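Local coordinates for protein gluconokinase (Sinorhizobium meliloti, PDB 3T61) that probably phosphorylates D-gluconate at the expense of ATP, giving 6-phospho-D-gluconate and ADP in carbohydrate acid metabolism, at residues A[45-50]-A[89-94]. Sequence-based numbering, arbitrary orientation.
Sequences PFIEGD and VVVSCS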
ATOM      1  N   PRO A  45      17.848 -10.193   9.462  1.00 38.09           N
ATOM      2  CA  PRO A  45      16.540  -9.587   9.692  1.00 37.14           C
ATOM      3  C   PRO A  45      15.795  -9.528   8.353  1.00 35.97           C
ATOM      4  O   PRO A  45      16.412  -9.472   7.283  1.00 34.37           O
ATOM      5  CB  PRO A  45      16.892  -8.207  10.233  1.00 37.84           C
ATOM      6  CG  PRO A  45      18.156  -7.888   9.513  1.00 38.48           C
ATOM      7  CD  PRO A  45      18.923  -9.191   9.568  1.00 38.14           C
ATOM      8  N   PHE A  46      14.473  -9.569   8.414  1.00 34.63           N
ATOM      9  CA  PHE A  46      13.673  -9.506   7.204  1.00 33.51           C
ATOM     10  C   PHE A  46      13.011  -8.145   7.101  1.00 33.74           C
ATOM     11  O   PHE A  46      12.484  -7.625   8.083  1.00 33.53           O
ATOM     12  CB  PHE A  46      12.581 -10.578   7.220  1.00 32.04           C
ATOM     13  CG  PHE A  46      11.577 -10.436   6.105  1.00 30.29           C
ATOM     14  CD1 PHE A  46      11.935 -10.708   4.793  1.00 29.82           C
ATOM     15  CD2 PHE A  46      10.289  -9.996   6.365  1.00 29.87           C
ATOM     16  CE1 PHE A  46      11.022 -10.548   3.755  1.00 31.24           C
ATOM     17  CE2 PHE A  46       9.360  -9.830   5.332  1.00 31.74           C
ATOM     18  CZ  PHE A  46       9.731 -10.105   4.025  1.00 30.44           C
ATOM     19  N   ILE A  47      13.045  -7.566   5.912  1.00 33.33           N
ATOM     20  CA  ILE A  47      12.400  -6.292   5.683  1.00 33.59           C
ATOM     21  C   ILE A  47      11.358  -6.488   4.592  1.00 34.52           C
ATOM     22  O   ILE A  47      11.665  -7.014   3.519  1.00 33.06           O
ATOM     23  CB  ILE A  47      13.400  -5.202   5.219  1.00 34.58           C
ATOM     24  CG1 ILE A  47      14.354  -4.844   6.365  1.00 33.06           C
ATOM     25  CG2 ILE A  47      12.627  -3.965   4.745  1.00 30.25           C
ATOM     26  CD1 ILE A  47      15.517  -3.968   5.952  1.00 35.89           C
ATOM     27  N   GLU A  48      10.120  -6.085   4.864  1.00 34.83           N
ATOM     28  CA  GLU A  48       9.090  -6.202   3.852  1.00 35.68           C
ATOM     29  C   GLU A  48       9.175  -4.990   2.935  1.00 34.39           C
ATOM     30  O   GLU A  48       8.955  -3.859   3.370  1.00 34.65           O
ATOM     31  CB  GLU A  48       7.700  -6.279   4.476  1.00 38.28           C
ATOM     32  CG  GLU A  48       6.624  -6.495   3.425  1.00 45.27           C
ATOM     33  CD  GLU A  48       5.425  -7.246   3.959  1.00 50.06           C
ATOM     34  OE1 GLU A  48       5.627  -8.316   4.582  1.00 51.45           O
ATOM     35  OE2 GLU A  48       4.288  -6.772   3.750  1.00 51.74           O
ATOM     36  N   GLY A  49       9.498  -5.235   1.669  1.00 32.36           N
ATOM     37  CA  GLY A  49       9.618  -4.156   0.703  1.00 33.67           C
ATOM     38  C   GLY A  49       8.419  -3.225   0.608  1.00 34.14           C
ATOM     39  O   GLY A  49       8.590  -2.013   0.491  1.00 32.32           O
ATOM     40  N   ASP A  50       7.214  -3.785   0.660  1.00 34.50           N
ATOM     41  CA  ASP A  50       5.981  -3.006   0.566  1.00 37.94           C
ATOM     42  C   ASP A  50       5.902  -1.815   1.514  1.00 37.23           C
ATOM     43  O   ASP A  50       5.291  -0.792   1.189  1.00 39.13           O
ATOM     44  CB  ASP A  50       4.763  -3.890   0.838  1.00 41.72           C
ATOM     45  CG  ASP A  50       4.454  -4.822  -0.298  1.00 44.54           C
ATOM     46  OD1 ASP A  50       4.514  -4.381  -1.462  1.00 46.49           O
ATOM     47  OD2 ASP A  50       4.132  -5.998  -0.023  1.00 49.20           O
ATOM     48  N   VAL A  89      20.882  -8.561   4.867  1.00 42.55           N
ATOM     49  CA  VAL A  89      19.458  -8.410   5.111  1.00 39.04           C
ATOM     50  C   VAL A  89      18.676  -9.146   4.024  1.00 35.90           C
ATOM     51  O   VAL A  89      19.175  -9.344   2.919  1.00 34.45           O
ATOM     52  CB  VAL A  89      19.047  -6.901   5.122  1.00 38.63           C
ATOM     53  CG1 VAL A  89      19.252  -6.280   3.748  1.00 38.82           C
ATOM     54  CG2 VAL A  89      17.615  -6.755   5.552  1.00 38.50           C
ATOM     55  N   VAL A  90      17.463  -9.579   4.353  1.00 33.42           N
ATOM     56  CA  VAL A  90      16.610 -10.243   3.377  1.00 32.52           C
ATOM     57  C   VAL A  90      15.438  -9.306   3.114  1.00 31.88           C
ATOM     58  O   VAL A  90      14.714  -8.945   4.038  1.00 32.57           O
ATOM     59  CB  VAL A  90      16.053 -11.573   3.901  1.00 32.48           C
ATOM     60  CG1 VAL A  90      15.168 -12.190   2.845  1.00 29.24           C
ATOM     61  CG2 VAL A  90      17.191 -12.514   4.283  1.00 31.41           C
ATOM     62  N   VAL A  91      15.247  -8.912   1.860  1.00 30.42           N
ATOM     63  CA  VAL A  91      14.160  -7.999   1.528  1.00 30.39           C
ATOM     64  C   VAL A  91      13.232  -8.512   0.443  1.00 30.28           C
ATOM     65  O   VAL A  91      13.685  -8.968  -0.600  1.00 30.50           O
ATOM     66  CB  VAL A  91      14.690  -6.621   1.032  1.00 29.90           C
ATOM     67  CG1 VAL A  91      13.515  -5.701   0.709  1.00 27.67           C
ATOM     68  CG2 VAL A  91      15.594  -5.985   2.085  1.00 29.11           C
ATOM     69  N   SER A  92      11.930  -8.416   0.692  1.00 28.71           N
ATOM     70  CA  SER A  92      10.947  -8.815  -0.294  1.00 27.99           C
ATOM     71  C   SER A  92      10.736  -7.607  -1.221  1.00 26.48           C
ATOM     72  O   SER A  92      10.468  -6.494  -0.773  1.00 24.27           O
ATOM     73  CB  SER A  92       9.631  -9.224   0.385  1.00 31.50           C
ATOM     74  OG  SER A  92       9.077  -8.176   1.164  1.00 31.42           O
ATOM     75  N   CYS A  93      10.876  -7.840  -2.517  1.00 24.97           N
ATOM     76  CA  CYS A  93      10.720  -6.796  -3.505  1.00 23.88           C
ATOM     77  C   CYS A  93      10.475  -7.444  -4.860  1.00 23.92           C
ATOM     78  O   CYS A  93      11.315  -8.189  -5.354  1.00 21.94           O
ATOM     79  CB  CYS A  93      11.992  -5.935  -3.541  1.00 24.00           C
ATOM     80  SG  CYS A  93      11.994  -4.704  -4.835  1.00 26.06           S
ATOM     81  N   SER A  94       9.324  -7.154  -5.459  1.00 25.32           N
ATOM     82  CA  SER A  94       8.956  -7.721  -6.754  1.00 24.69           C
ATOM     83  C   SER A  94      10.081  -7.654  -7.790  1.00 24.79           C
ATOM     84  O   SER A  94      10.280  -8.613  -8.543  1.00 24.39           O
ATOM     85  CB  SER A  94       7.688  -7.040  -7.282  1.00 21.90           C
ATOM     86  OG  SER A  94       7.770  -5.639  -7.183  1.00 28.43           O
TER
HETATM   87  O   HOH W   1       7.054  -6.697  -0.491  1.00 51.00           O
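F46 and I47 pair in parallel with V90 and V91, the strand axes 4.8 Å apart and 18° from alignment, through three nearly straight backbone hydrogen bonds: V90 N to P45 O, I47 N to V90 O (2.9 Å) and S92 N to I47 O. On the face carrying F46 and V90, the phenyl ring reaches along the sheet: CG lies anti to the backbone N (chi1 171°), directing the ring toward the partner strand, with CD1 4.1 Å from V90 CG1 and CZ 3.5 Å from S92 OG. On the other face, I47 CD1 meets V89 CG2 at 3.5 Å, and I47 CB packs on V91 CG2. Beyond I47, the S92 hydroxyl also bonds segment 45-50: OG, turned between N and C (chi1 59°), accepts a hydrogen bond from G49 N at 3.0 Å and also bonds a water that accepts from D50 N, tying in the start of the 3-10 turn. E48, on the same face as F46, has an extended side chain whose OE1 forms a salt bridge with R59 NH1 of the second subunit. Strand 46-48 is an edge strand, within this chain, of a five-stranded parallel sheet of 2-3-1-4-5 order, as in P-loop kinases; helix 31-42 packs on F46 and V90, helix 69-83 on V89 and V91, and strand 90-92 continues the sheet to strand 21-24.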